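PDB 1ZZM: putative deoxyribonuclease yjjV from Escherichia coli, which probably acts as a TatD-type hydrolase that cleaves ester bonds and binds two divalent metal cations in each subunit. Local coordinates for residues A[9-14]-A[205-210]; A[15-20]-A[220-225]; A[33-38]-A[58-63]. One frame throughout, in Å; residues are numbered along the deposited sequence.

From the N terminus, strand 5-7 leads into residues 9-14 and, straight after, 15-20, before helix 21-30. Contact 3 closes the smallest loop, joining strands 33-39 and 59-63 across helix 46-55. It is nested inside both larger closures, in which the loop after the first barrel strand meets the loop after the last strand, 202-204. Contact 1 brings 205-210 back to 9-14 at a zinc ion, and contact 2 brings 220-225 to 15-20. These two cross along the chain and lie side by side, with Asn221 N probably hydrogen-bonded to Pro209 O. Contact 3 meets contact 1 where Cys10 N is hydrogen-bonded to Ile37 O, and contact 2 through Pro223.

Contact 1: residues A[9-14]-A[205-210]; sequences HCHFDF and ETDAPD. With ZN (zinc ion), chain B.
His9, His11 and Asp207 gather round one zinc ion in the manner of the metal-dependent hydrolases built on a (beta/alpha)8 barrel: a His-X-His motif follows the first strand and an aspartate follows the last. Both imidazoles bind through NE2, that of His9 2.1 Å and that of His11 2.0 Å from the zinc, while a water and Glu97 supply further ligands. Asp207 OD1 stands farther off, 2.7 Å from the metal. The CD2 edge of each ring faces this oxygen, and His11 CD2 comes within 3.1 Å of Asp207 OD1 in the plane of its ring. With CG of His9 anti to the backbone N (chi1 -166°), its ring lies alongside the Asp207 carboxylate, the planes 75° apart.

Two backbone hydrogen bonds join the loops. Asp207 N donates to His9 O over 2.8 Å, and His11 N to Ala208 O over the same distance. The second loop contains an ST turn, in which Thr206 OG1 accepts from Ala208 N at 2.9 Å; Thr206 OG1 is also hydrogen-bonded to Asp7.

Glu205 packs its CB on His9 CB (3.7 Å), and its carboxylate is hydrogen-bonded to His157 of the other metal site, consistent with a second-shell role. Apolar packing completes the contact. Cys10 SG rests against the methyl of Ala208, and Pro209, which follows a cis peptide bond, places CD 4.0 Å from His11 CB.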
ATOM      1  N   HIS A   9      -1.614  -1.277  -4.024  1.00  9.92           N
ATOM      2  CA  HIS A   9      -2.428  -0.628  -2.990  1.00  7.60           C
ATOM      3  C   HIS A   9      -3.663   0.008  -3.636  1.00 10.97           C
ATOM      4  O   HIS A   9      -3.610   1.126  -4.130  1.00 10.87           O
ATOM      5  CB  HIS A   9      -1.582   0.462  -2.311  1.00  8.66           C
ATOM      6  CG  HIS A   9      -2.158   0.970  -1.024  1.00  7.03           C
ATOM      7  ND1 HIS A   9      -1.663   0.611   0.210  1.00  7.24           N
ATOM      8  CD2 HIS A   9      -3.178   1.833  -0.787  1.00  7.25           C
ATOM      9  CE1 HIS A   9      -2.354   1.227   1.155  1.00 10.44           C
ATOM     10  NE2 HIS A   9      -3.281   1.970   0.571  1.00  5.37           N
ATOM     11  N   CYS A  10      -4.766  -0.724  -3.663  1.00 11.63           N
ATOM     12  CA  CYS A  10      -5.993  -0.185  -4.223  1.00 11.99           C
ATOM     13  C   CYS A  10      -7.156  -0.599  -3.337  1.00  8.67           C
ATOM     14  O   CYS A  10      -7.345  -1.792  -3.066  1.00 11.59           O
ATOM     15  CB  CYS A  10      -6.205  -0.714  -5.654  1.00 11.03           C
ATOM     16  SG  CYS A  10      -7.795  -0.138  -6.391  1.00 16.16           S
ATOM     17  N   HIS A  11      -7.943   0.382  -2.881  1.00 10.65           N
ATOM     18  CA  HIS A  11      -9.089   0.103  -2.017  1.00  8.53           C
ATOM     19  C   HIS A  11     -10.248  -0.280  -2.929  1.00 13.64           C
ATOM     20  O   HIS A  11     -11.243   0.439  -3.071  1.00 11.23           O
ATOM     21  CB  HIS A  11      -9.407   1.348  -1.189  1.00 10.15           C
ATOM     22  CG  HIS A  11      -8.355   1.646  -0.163  1.00  7.72           C
ATOM     23  ND1 HIS A  11      -8.261   0.945   1.016  1.00  9.98           N
ATOM     24  CD2 HIS A  11      -7.286   2.476  -0.192  1.00 12.81           C
ATOM     25  CE1 HIS A  11      -7.177   1.316   1.670  1.00  8.55           C
ATOM     26  NE2 HIS A  11      -6.563   2.241   0.955  1.00 11.28           N
ATOM     27  N   PHE A  12     -10.094  -1.442  -3.533  1.00 10.72           N
ATOM     28  CA  PHE A  12     -11.046  -1.958  -4.515  1.00 12.35           C
ATOM     29  C   PHE A  12     -12.418  -2.373  -3.986  1.00 11.57           C
ATOM     30  O   PHE A  12     -13.296  -2.721  -4.781  1.00 14.21           O
ATOM     31  CB  PHE A  12     -10.391  -3.141  -5.206  1.00 11.71           C
ATOM     32  CG  PHE A  12     -10.932  -3.433  -6.578  1.00 13.15           C
ATOM     33  CD1 PHE A  12     -10.602  -2.623  -7.649  1.00 13.34           C
ATOM     34  CD2 PHE A  12     -11.747  -4.550  -6.796  1.00 14.14           C
ATOM     35  CE1 PHE A  12     -11.074  -2.908  -8.942  1.00 13.20           C
ATOM     36  CE2 PHE A  12     -12.231  -4.853  -8.085  1.00 14.23           C
ATOM     37  CZ  PHE A  12     -11.899  -4.035  -9.153  1.00 12.88           C
ATOM     38  N   ASP A  13     -12.607  -2.355  -2.667  1.00 11.36           N
ATOM     39  CA  ASP A  13     -13.892  -2.715  -2.073  1.00 10.95           C
ATOM     40  C   ASP A  13     -14.762  -1.473  -1.852  1.00 12.35           C
ATOM     41  O   ASP A  13     -15.883  -1.569  -1.357  1.00 13.54           O
ATOM     42  CB  ASP A  13     -13.705  -3.463  -0.739  1.00 10.32           C
ATOM     43  CG  ASP A  13     -12.838  -2.706   0.256  1.00 13.52           C
ATOM     44  OD1 ASP A  13     -11.798  -2.143  -0.139  1.00 15.82           O
ATOM     45  OD2 ASP A  13     -13.209  -2.710   1.444  1.00 11.35           O
ATOM     46  N   PHE A  14     -14.228  -0.313  -2.199  1.00 11.13           N
ATOM     47  CA  PHE A  14     -14.984   0.938  -2.085  1.00 11.79           C
ATOM     48  C   PHE A  14     -15.457   1.412  -3.462  1.00 13.67           C
ATOM     49  O   PHE A  14     -14.998   0.917  -4.498  1.00 10.65           O
ATOM     50  CB  PHE A  14     -14.100   2.050  -1.523  1.00 12.50           C
ATOM     51  CG  PHE A  14     -13.848   1.959  -0.045  1.00 12.78           C
ATOM     52  CD1 PHE A  14     -12.919   1.045   0.475  1.00 14.24           C
ATOM     53  CD2 PHE A  14     -14.549   2.783   0.836  1.00 16.44           C
ATOM     54  CE1 PHE A  14     -12.701   0.954   1.875  1.00 11.09           C
ATOM     55  CE2 PHE A  14     -14.338   2.702   2.218  1.00 17.59           C
ATOM     56  CZ  PHE A  14     -13.416   1.787   2.746  1.00 14.02           C
ATOM     57  N   GLU A 205       1.826   1.740  -7.172  1.00  9.76           N
ATOM     58  CA  GLU A 205       0.486   1.713  -6.572  1.00 11.93           C
ATOM     59  C   GLU A 205      -0.305   2.905  -7.036  1.00 10.78           C
ATOM     60  O   GLU A 205       0.234   3.770  -7.735  1.00 11.67           O
ATOM     61  CB  GLU A 205       0.555   1.817  -5.048  1.00 10.74           C
ATOM     62  CG  GLU A 205       1.006   3.214  -4.611  1.00 12.30           C
ATOM     63  CD  GLU A 205       1.007   3.416  -3.114  1.00 14.21           C
ATOM     64  OE1 GLU A 205       1.834   2.797  -2.430  1.00 11.78           O
ATOM     65  OE2 GLU A 205       0.185   4.207  -2.618  1.00 10.00           O
ATOM     66  N   THR A 206      -1.583   2.950  -6.643  1.00 12.03           N
ATOM     67  CA  THR A 206      -2.442   4.115  -6.912  1.00 13.82           C
ATOM     68  C   THR A 206      -3.141   4.688  -5.666  1.00 14.06           C
ATOM     69  O   THR A 206      -3.406   5.893  -5.597  1.00 13.55           O
ATOM     70  CB  THR A 206      -3.623   3.836  -7.889  1.00  9.44           C
ATOM     71  OG1 THR A 206      -4.462   2.808  -7.335  1.00 12.89           O
ATOM     72  CG2 THR A 206      -3.108   3.454  -9.306  1.00 10.26           C
ATOM     73  N   ASP A 207      -3.437   3.827  -4.695  1.00 12.82           N
ATOM     74  CA  ASP A 207      -4.234   4.165  -3.515  1.00 12.56           C
ATOM     75  C   ASP A 207      -5.643   4.549  -4.021  1.00 16.43           C
ATOM     76  O   ASP A 207      -6.378   5.281  -3.358  1.00 13.02           O
ATOM     77  CB  ASP A 207      -3.656   5.317  -2.653  1.00 16.58           C
ATOM     78  CG  ASP A 207      -4.326   5.399  -1.258  1.00 16.10           C
ATOM     79  OD1 ASP A 207      -4.939   4.407  -0.817  1.00 16.33           O
ATOM     80  OD2 ASP A 207      -4.239   6.436  -0.577  1.00 18.99           O
ATOM     81  N   ALA A 208      -6.026   4.062  -5.201  1.00 14.91           N
ATOM     82  CA  ALA A 208      -7.370   4.395  -5.717  1.00 16.69           C
ATOM     83  C   ALA A 208      -8.431   3.925  -4.726  1.00 16.31           C
ATOM     84  O   ALA A 208      -8.312   2.859  -4.125  1.00 13.26           O
ATOM     85  CB  ALA A 208      -7.605   3.737  -7.095  1.00 16.22           C
ATOM     86  N   PRO A 209      -9.551   4.657  -4.629  1.00 13.94           N
ATOM     87  CA  PRO A 209      -9.930   5.863  -5.360  1.00 15.12           C
ATOM     88  C   PRO A 209      -9.313   7.175  -4.897  1.00 15.14           C
ATOM     89  O   PRO A 209      -9.613   8.220  -5.461  1.00 18.64           O
ATOM     90  CB  PRO A 209     -11.457   5.849  -5.223  1.00 13.55           C
ATOM     91  CG  PRO A 209     -11.605   5.446  -3.819  1.00 12.57           C
ATOM     92  CD  PRO A 209     -10.614   4.281  -3.683  1.00 13.57           C
ATOM     93  N   ASP A 210      -8.469   7.152  -3.875  1.00 13.56           N
ATOM     94  CA  ASP A 210      -7.866   8.427  -3.438  1.00 18.55           C
ATOM     95  C   ASP A 210      -6.592   8.739  -4.235  1.00 16.90           C
ATOM     96  O   ASP A 210      -6.240   7.985  -5.152  1.00 14.80           O
ATOM     97  CB  ASP A 210      -7.559   8.376  -1.936  1.00 23.24           C
ATOM     98  CG  ASP A 210      -8.811   8.127  -1.089  1.00 27.74           C
ATOM     99  OD1 ASP A 210      -9.931   8.499  -1.523  1.00 31.47           O
ATOM    100  OD2 ASP A 210      -8.679   7.578   0.030  1.00 32.71           O
TER
HETATM  101 ZN    ZN B 401      -4.812   3.058   1.481  1.00 12.45          ZN
HETATM  102  O   HOH W   1      -4.862   4.820   2.476  1.00 10.79           O

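Contact 2: residues A[15-20]-A[220-225]; sequences PPFSGD and PNRPEQ
The backbones around Pro16 and Pro220 stay well apart, with CA atoms 7.3 Å from each other at the nearest pair, and the two barrel loops, one following the first strand and the other the last, are joined mainly through side chains and one water. Residues 17-20 form a type II beta turn leading into helix 21-30, and the ring of Phe17, just at its start, reaches across to Asn221, Arg222 and Pro223.

That ring turns its edge to Arg222 and to Asn221 O. Phe17 CE1 sits 3.8 Å above the centre of the Arg222 guanidinium, against one face, with the two planes 63° apart. Phe17 CZ approaches Asn221 O, a buried carbonyl oxygen with no polar partner in the model. Phe17 CE1 also packs on Pro223 CD at 3.5 Å. Pro16 CD covers one face of the Phe17 ring toward its rim and lies 3.8 Å from Pro220 CB, the two proline rings meeting obliquely.

With a bend at chi3 (61°), the Arg222 guanidinium comes up to Phe17. Glu224 and a water both meet the group at its edge, in its plane: NE forms a salt bridge with Glu224 OE2 at 2.8 Å, only 8° out of that plane. Ser24 adds a weak bond to NH2. The water accepts from Arg222 NH1 and donates both to Pro16 O and, at 2.6 Å, to Asp20 OD2.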
ATOM      1  N   PRO A  15     -16.347   2.429  -3.490  1.00 15.28           N
ATOM      2  CA  PRO A  15     -16.858   2.994  -4.750  1.00 15.61           C
ATOM      3  C   PRO A  15     -15.670   3.694  -5.418  1.00 16.56           C
ATOM      4  O   PRO A  15     -14.819   4.263  -4.731  1.00 15.91           O
ATOM      5  CB  PRO A  15     -17.898   4.038  -4.282  1.00 16.36           C
ATOM      6  CG  PRO A  15     -18.301   3.572  -2.897  1.00 16.80           C
ATOM      7  CD  PRO A  15     -16.979   3.070  -2.317  1.00 17.03           C
ATOM      8  N   PRO A  16     -15.640   3.775  -6.754  1.00 13.65           N
ATOM      9  CA  PRO A  16     -16.590   3.305  -7.766  1.00 15.80           C
ATOM     10  C   PRO A  16     -16.450   1.843  -8.188  1.00 16.59           C
ATOM     11  O   PRO A  16     -17.180   1.388  -9.078  1.00 17.13           O
ATOM     12  CB  PRO A  16     -16.310   4.251  -8.931  1.00 15.82           C
ATOM     13  CG  PRO A  16     -14.819   4.335  -8.905  1.00 13.96           C
ATOM     14  CD  PRO A  16     -14.511   4.483  -7.386  1.00 15.44           C
ATOM     15  N   PHE A  17     -15.559   1.083  -7.542  1.00 14.90           N
ATOM     16  CA  PHE A  17     -15.335  -0.312  -7.957  1.00 15.08           C
ATOM     17  C   PHE A  17     -16.346  -1.322  -7.431  1.00 16.20           C
ATOM     18  O   PHE A  17     -16.609  -2.359  -8.072  1.00 16.93           O
ATOM     19  CB  PHE A  17     -13.909  -0.741  -7.551  1.00 13.00           C
ATOM     20  CG  PHE A  17     -12.896   0.347  -7.739  1.00 13.62           C
ATOM     21  CD1 PHE A  17     -12.570   0.796  -9.016  1.00 12.74           C
ATOM     22  CD2 PHE A  17     -12.337   0.988  -6.636  1.00 13.79           C
ATOM     23  CE1 PHE A  17     -11.709   1.879  -9.195  1.00 14.02           C
ATOM     24  CE2 PHE A  17     -11.470   2.068  -6.798  1.00 15.29           C
ATOM     25  CZ  PHE A  17     -11.156   2.525  -8.077  1.00 15.42           C
ATOM     26  N   SER A  18     -16.899  -1.030  -6.259  1.00 14.16           N
ATOM     27  CA  SER A  18     -17.848  -1.921  -5.620  1.00 15.78           C
ATOM     28  C   SER A  18     -19.053  -2.058  -6.531  1.00 18.11           C
ATOM     29  O   SER A  18     -19.639  -1.049  -6.924  1.00 21.60           O
ATOM     30  CB  SER A  18     -18.273  -1.334  -4.264  1.00 14.03           C
ATOM     31  OG  SER A  18     -19.156  -2.235  -3.611  1.00 20.00           O
ATOM     32  N   GLY A  19     -19.408  -3.294  -6.878  1.00 18.80           N
ATOM     33  CA  GLY A  19     -20.540  -3.532  -7.762  1.00 18.99           C
ATOM     34  C   GLY A  19     -20.207  -3.386  -9.232  1.00 20.79           C
ATOM     35  O   GLY A  19     -21.068  -3.593 -10.091  1.00 25.18           O
ATOM     36  N   ASP A  20     -18.972  -3.004  -9.541  1.00 17.14           N
ATOM     37  CA  ASP A  20     -18.545  -2.828 -10.935  1.00 16.46           C
ATOM     38  C   ASP A  20     -17.181  -3.484 -11.096  1.00 17.30           C
ATOM     39  O   ASP A  20     -16.361  -3.035 -11.902  1.00 16.32           O
ATOM     40  CB  ASP A  20     -18.446  -1.322 -11.282  1.00 21.07           C
ATOM     41  CG  ASP A  20     -18.157  -1.070 -12.772  1.00 22.73           C
ATOM     42  OD1 ASP A  20     -18.763  -1.769 -13.614  1.00 25.16           O
ATOM     43  OD2 ASP A  20     -17.351  -0.165 -13.106  1.00 21.65           O
ATOM     44  N   PRO A 220     -12.820  10.004  -9.199  1.00 25.34           N
ATOM     45  CA  PRO A 220     -12.020   8.968  -8.532  1.00 21.28           C
ATOM     46  C   PRO A 220     -10.804   8.443  -9.271  1.00 16.19           C
ATOM     47  O   PRO A 220     -10.776   8.355 -10.497  1.00 14.47           O
ATOM     48  CB  PRO A 220     -13.045   7.865  -8.237  1.00 22.78           C
ATOM     49  CG  PRO A 220     -14.131   8.100  -9.242  1.00 27.46           C
ATOM     50  CD  PRO A 220     -14.220   9.587  -9.378  1.00 24.81           C
ATOM     51  N   ASN A 221      -9.771   8.105  -8.500  1.00 15.21           N
ATOM     52  CA  ASN A 221      -8.566   7.529  -9.069  1.00 13.51           C
ATOM     53  C   ASN A 221      -8.961   6.069  -9.342  1.00 10.26           C
ATOM     54  O   ASN A 221      -9.879   5.541  -8.729  1.00 11.57           O
ATOM     55  CB  ASN A 221      -7.415   7.583  -8.041  1.00 13.91           C
ATOM     56  CG  ASN A 221      -6.058   7.356  -8.678  1.00 12.83           C
ATOM     57  OD1 ASN A 221      -5.941   7.335  -9.889  1.00 13.84           O
ATOM     58  ND2 ASN A 221      -5.014   7.216  -7.854  1.00 14.18           N
ATOM     59  N   ARG A 222      -8.269   5.415 -10.259  1.00 11.74           N
ATOM     60  CA  ARG A 222      -8.582   4.036 -10.615  1.00 13.45           C
ATOM     61  C   ARG A 222      -7.258   3.287 -10.768  1.00 12.68           C
ATOM     62  O   ARG A 222      -6.239   3.883 -11.100  1.00 13.73           O
ATOM     63  CB  ARG A 222      -9.378   4.012 -11.937  1.00 12.12           C
ATOM     64  CG  ARG A 222     -10.685   4.796 -11.891  1.00 11.55           C
ATOM     65  CD  ARG A 222     -11.506   4.517 -13.169  1.00 15.78           C
ATOM     66  NE  ARG A 222     -11.848   3.105 -13.299  1.00 15.50           N
ATOM     67  CZ  ARG A 222     -12.951   2.549 -12.810  1.00 11.13           C
ATOM     68  NH1 ARG A 222     -13.832   3.294 -12.175  1.00 14.67           N
ATOM     69  NH2 ARG A 222     -13.162   1.236 -12.927  1.00 10.46           N
ATOM     70  N   PRO A 223      -7.256   1.966 -10.529  1.00 14.13           N
ATOM     71  CA  PRO A 223      -6.004   1.203 -10.639  1.00 14.12           C
ATOM     72  C   PRO A 223      -5.285   1.245 -11.975  1.00 15.21           C
ATOM     73  O   PRO A 223      -4.060   1.124 -12.004  1.00 13.23           O
ATOM     74  CB  PRO A 223      -6.412  -0.216 -10.196  1.00 14.55           C
ATOM     75  CG  PRO A 223      -7.890  -0.266 -10.594  1.00 14.05           C
ATOM     76  CD  PRO A 223      -8.394   1.096 -10.181  1.00 11.31           C
ATOM     77  N   GLU A 224      -6.005   1.453 -13.081  1.00 13.53           N
ATOM     78  CA  GLU A 224      -5.315   1.516 -14.365  1.00 13.41           C
ATOM     79  C   GLU A 224      -4.358   2.708 -14.393  1.00 14.01           C
ATOM     80  O   GLU A 224      -3.459   2.753 -15.223  1.00 13.72           O
ATOM     81  CB  GLU A 224      -6.309   1.615 -15.553  1.00 15.17           C
ATOM     82  CG  GLU A 224      -7.348   2.688 -15.388  1.00 16.13           C
ATOM     83  CD  GLU A 224      -8.577   2.189 -14.664  1.00 19.07           C
ATOM     84  OE1 GLU A 224      -8.443   1.361 -13.732  1.00 17.41           O
ATOM     85  OE2 GLU A 224      -9.693   2.619 -15.015  1.00 17.59           O
ATOM     86  N   GLN A 225      -4.552   3.668 -13.491  1.00 13.22           N
ATOM     87  CA  GLN A 225      -3.691   4.836 -13.450  1.00 15.87           C
ATOM     88  C   GLN A 225      -2.286   4.443 -13.008  1.00 15.93           C
ATOM     89  O   GLN A 225      -1.375   5.249 -13.098  1.00 17.91           O
ATOM     90  CB  GLN A 225      -4.280   5.924 -12.529  1.00 16.67           C
ATOM     91  CG  GLN A 225      -5.551   6.612 -13.110  1.00 18.56           C
ATOM     92  CD  GLN A 225      -5.198   7.545 -14.242  1.00 20.97           C
ATOM     93  OE1 GLN A 225      -4.685   7.116 -15.275  1.00 24.34           O
ATOM     94  NE2 GLN A 225      -5.440   8.839 -14.042  1.00 23.55           N
TER
HETATM   95  O   HOH W   2     -16.299   1.686 -11.568  1.00 14.38           O

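Contact 3: residues A[33-38]-A[58-63]; sequences VGKIIV and PLYAAL
Ile36, Ile37 and Val38 pair with Leu59, Tyr60 and Ala61 in a parallel beta ladder, part of the beta-alpha-beta unit in which helix 46-55 links two neighbouring strands of the barrel. The short strand axes lie 18° apart.

Four backbone hydrogen bonds run along the ladder. Ile36 uses both its groups, its N donating to Pro58 O at 2.9 Å and its O accepting from Tyr60 N at the same length. Val38 repeats the pattern: its N donates to Tyr60 O at 2.7 Å, and its O accepts from Ala62 N at 3.0 Å. A CA-H...O contact from Leu59 CA also reaches Ile36 O.

Apolar packing lies on the face that carries Ile36, Val38, Leu59 and Ala61, where helices 21-30 and 46-55 cover the sheet. With CG anti to its carbonyl carbon (chi1 -54°), Leu59 lies beside Ile36, pointing the same way; its CD2 comes 3.6 Å from Ile36 CB and also touches Val38 CG2. On the other face Ile37 CG1 meets Tyr60 CB.

Separately, the aliphatic chain of Lys35 crosses the Tyr60 ring obliquely while its NZ forms a salt bridge with the terminal carboxylate of Pro259; Lys35 CD lies 3.9 Å from Tyr60 CE2.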
ATOM      1  N   VAL A  33      -2.321  -3.567 -15.849  1.00 11.02           N
ATOM      2  CA  VAL A  33      -2.358  -3.809 -14.403  1.00 13.80           C
ATOM      3  C   VAL A  33      -3.020  -5.170 -14.195  1.00 13.32           C
ATOM      4  O   VAL A  33      -4.228  -5.284 -14.150  1.00 16.93           O
ATOM      5  CB  VAL A  33      -3.136  -2.665 -13.668  1.00 13.03           C
ATOM      6  CG1 VAL A  33      -3.120  -2.875 -12.165  1.00 15.02           C
ATOM      7  CG2 VAL A  33      -2.503  -1.333 -14.008  1.00 12.68           C
ATOM      8  N   GLY A  34      -2.189  -6.191 -14.033  1.00 14.44           N
ATOM      9  CA  GLY A  34      -2.663  -7.564 -13.927  1.00 13.95           C
ATOM     10  C   GLY A  34      -3.067  -8.112 -12.580  1.00 14.46           C
ATOM     11  O   GLY A  34      -3.832  -9.088 -12.521  1.00 13.35           O
ATOM     12  N   LYS A  35      -2.529  -7.526 -11.507  1.00 13.80           N
ATOM     13  CA  LYS A  35      -2.882  -7.937 -10.146  1.00 13.04           C
ATOM     14  C   LYS A  35      -3.029  -6.672  -9.317  1.00 12.21           C
ATOM     15  O   LYS A  35      -2.390  -5.642  -9.588  1.00 11.18           O
ATOM     16  CB  LYS A  35      -1.799  -8.835  -9.526  1.00 15.98           C
ATOM     17  CG  LYS A  35      -1.715 -10.208 -10.216  1.00 20.61           C
ATOM     18  CD  LYS A  35      -0.672 -11.096  -9.630  1.00 27.77           C
ATOM     19  CE  LYS A  35      -0.890 -12.519 -10.125  1.00 28.74           C
ATOM     20  NZ  LYS A  35      -0.965 -12.578 -11.607  1.00 34.88           N
ATOM     21  N   ILE A  36      -3.865  -6.752  -8.295  1.00 12.84           N
ATOM     22  CA  ILE A  36      -4.104  -5.611  -7.425  1.00 11.62           C
ATOM     23  C   ILE A  36      -4.165  -6.113  -5.980  1.00 11.21           C
ATOM     24  O   ILE A  36      -4.837  -7.108  -5.710  1.00 13.79           O
ATOM     25  CB  ILE A  36      -5.463  -4.967  -7.791  1.00 11.52           C
ATOM     26  CG1 ILE A  36      -5.411  -4.493  -9.248  1.00 14.23           C
ATOM     27  CG2 ILE A  36      -5.785  -3.808  -6.819  1.00 12.71           C
ATOM     28  CD1 ILE A  36      -6.722  -3.911  -9.769  1.00 19.49           C
ATOM     29  N   ILE A  37      -3.457  -5.450  -5.073  1.00 11.09           N
ATOM     30  CA  ILE A  37      -3.495  -5.826  -3.657  1.00 10.07           C
ATOM     31  C   ILE A  37      -4.470  -4.860  -2.974  1.00  9.22           C
ATOM     32  O   ILE A  37      -4.320  -3.618  -3.113  1.00 10.17           O
ATOM     33  CB  ILE A  37      -2.107  -5.681  -3.002  1.00 13.95           C
ATOM     34  CG1 ILE A  37      -1.120  -6.674  -3.636  1.00 15.43           C
ATOM     35  CG2 ILE A  37      -2.192  -5.963  -1.517  1.00 13.54           C
ATOM     36  CD1 ILE A  37      -0.844  -6.420  -5.084  1.00 26.78           C
ATOM     37  N   VAL A  38      -5.444  -5.435  -2.267  1.00  9.55           N
ATOM     38  CA  VAL A  38      -6.525  -4.700  -1.591  1.00  9.94           C
ATOM     39  C   VAL A  38      -6.350  -4.727  -0.077  1.00  9.84           C
ATOM     40  O   VAL A  38      -6.585  -5.745   0.565  1.00 10.47           O
ATOM     41  CB  VAL A  38      -7.912  -5.352  -1.915  1.00  9.56           C
ATOM     42  CG1 VAL A  38      -9.044  -4.517  -1.329  1.00 10.03           C
ATOM     43  CG2 VAL A  38      -8.072  -5.523  -3.430  1.00  8.61           C
ATOM     44  N   PRO A  58      -7.155 -11.943 -10.032  1.00 15.35           N
ATOM     45  CA  PRO A  58      -6.212 -10.829  -9.901  1.00 16.99           C
ATOM     46  C   PRO A  58      -6.098 -10.138  -8.549  1.00 15.16           C
ATOM     47  O   PRO A  58      -5.166  -9.392  -8.340  1.00 15.86           O
ATOM     48  CB  PRO A  58      -6.716  -9.821 -10.947  1.00 16.07           C
ATOM     49  CG  PRO A  58      -7.467 -10.655 -11.908  1.00 18.11           C
ATOM     50  CD  PRO A  58      -8.228 -11.566 -10.967  1.00 16.64           C
ATOM     51  N   LEU A  59      -7.035 -10.379  -7.640  1.00 13.35           N
ATOM     52  CA  LEU A  59      -7.008  -9.645  -6.395  1.00 13.01           C
ATOM     53  C   LEU A  59      -6.420 -10.375  -5.196  1.00 12.17           C
ATOM     54  O   LEU A  59      -6.716 -11.524  -4.926  1.00 10.49           O
ATOM     55  CB  LEU A  59      -8.434  -9.174  -6.054  1.00 12.57           C
ATOM     56  CG  LEU A  59      -9.166  -8.380  -7.129  1.00 14.81           C
ATOM     57  CD1 LEU A  59     -10.636  -8.130  -6.669  1.00 14.50           C
ATOM     58  CD2 LEU A  59      -8.432  -7.028  -7.326  1.00 13.33           C
ATOM     59  N   TYR A  60      -5.578  -9.668  -4.472  1.00  8.84           N
ATOM     60  CA  TYR A  60      -4.951 -10.243  -3.303  1.00 10.40           C
ATOM     61  C   TYR A  60      -5.350  -9.320  -2.185  1.00 12.38           C
ATOM     62  O   TYR A  60      -5.719  -8.143  -2.434  1.00 12.00           O
ATOM     63  CB  TYR A  60      -3.444 -10.261  -3.494  1.00 13.79           C
ATOM     64  CG  TYR A  60      -2.999 -11.383  -4.407  1.00 14.01           C
ATOM     65  CD1 TYR A  60      -2.454 -12.554  -3.874  1.00 16.06           C
ATOM     66  CD2 TYR A  60      -3.160 -11.297  -5.796  1.00 16.46           C
ATOM     67  CE1 TYR A  60      -2.081 -13.623  -4.688  1.00 18.25           C
ATOM     68  CE2 TYR A  60      -2.785 -12.367  -6.627  1.00 19.29           C
ATOM     69  CZ  TYR A  60      -2.249 -13.528  -6.058  1.00 23.12           C
ATOM     70  OH  TYR A  60      -1.888 -14.608  -6.838  1.00 21.37           O
ATOM     71  N   ALA A  61      -5.238  -9.804  -0.961  1.00 14.00           N
ATOM     72  CA  ALA A  61      -5.688  -8.981   0.161  1.00 11.06           C
ATOM     73  C   ALA A  61      -4.699  -8.796   1.303  1.00 12.07           C
ATOM     74  O   ALA A  61      -3.736  -9.553   1.430  1.00 10.62           O
ATOM     75  CB  ALA A  61      -6.964  -9.617   0.719  1.00 11.77           C
ATOM     76  N   ALA A  62      -4.969  -7.764   2.119  1.00  7.91           N
ATOM     77  CA  ALA A  62      -4.250  -7.494   3.351  1.00  9.67           C
ATOM     78  C   ALA A  62      -5.396  -7.153   4.334  1.00  8.26           C
ATOM     79  O   ALA A  62      -6.417  -6.554   3.929  1.00  9.43           O
ATOM     80  CB  ALA A  62      -3.297  -6.315   3.198  1.00  8.05           C
ATOM     81  N   LEU A  63      -5.255  -7.580   5.590  1.00  8.18           N
ATOM     82  CA  LEU A  63      -6.244  -7.323   6.631  1.00  9.28           C
ATOM     83  C   LEU A  63      -5.538  -6.529   7.715  1.00  8.85           C
ATOM     84  O   LEU A  63      -4.384  -6.814   8.100  1.00 10.28           O
ATOM     85  CB  LEU A  63      -6.767  -8.631   7.242  1.00 11.22           C
ATOM     86  CG  LEU A  63      -7.422  -9.612   6.273  1.00 13.69           C
ATOM     87  CD1 LEU A  63      -7.862 -10.861   7.054  1.00 12.89           C
ATOM     88  CD2 LEU A  63      -8.616  -8.919   5.591  1.00 11.69           C
TER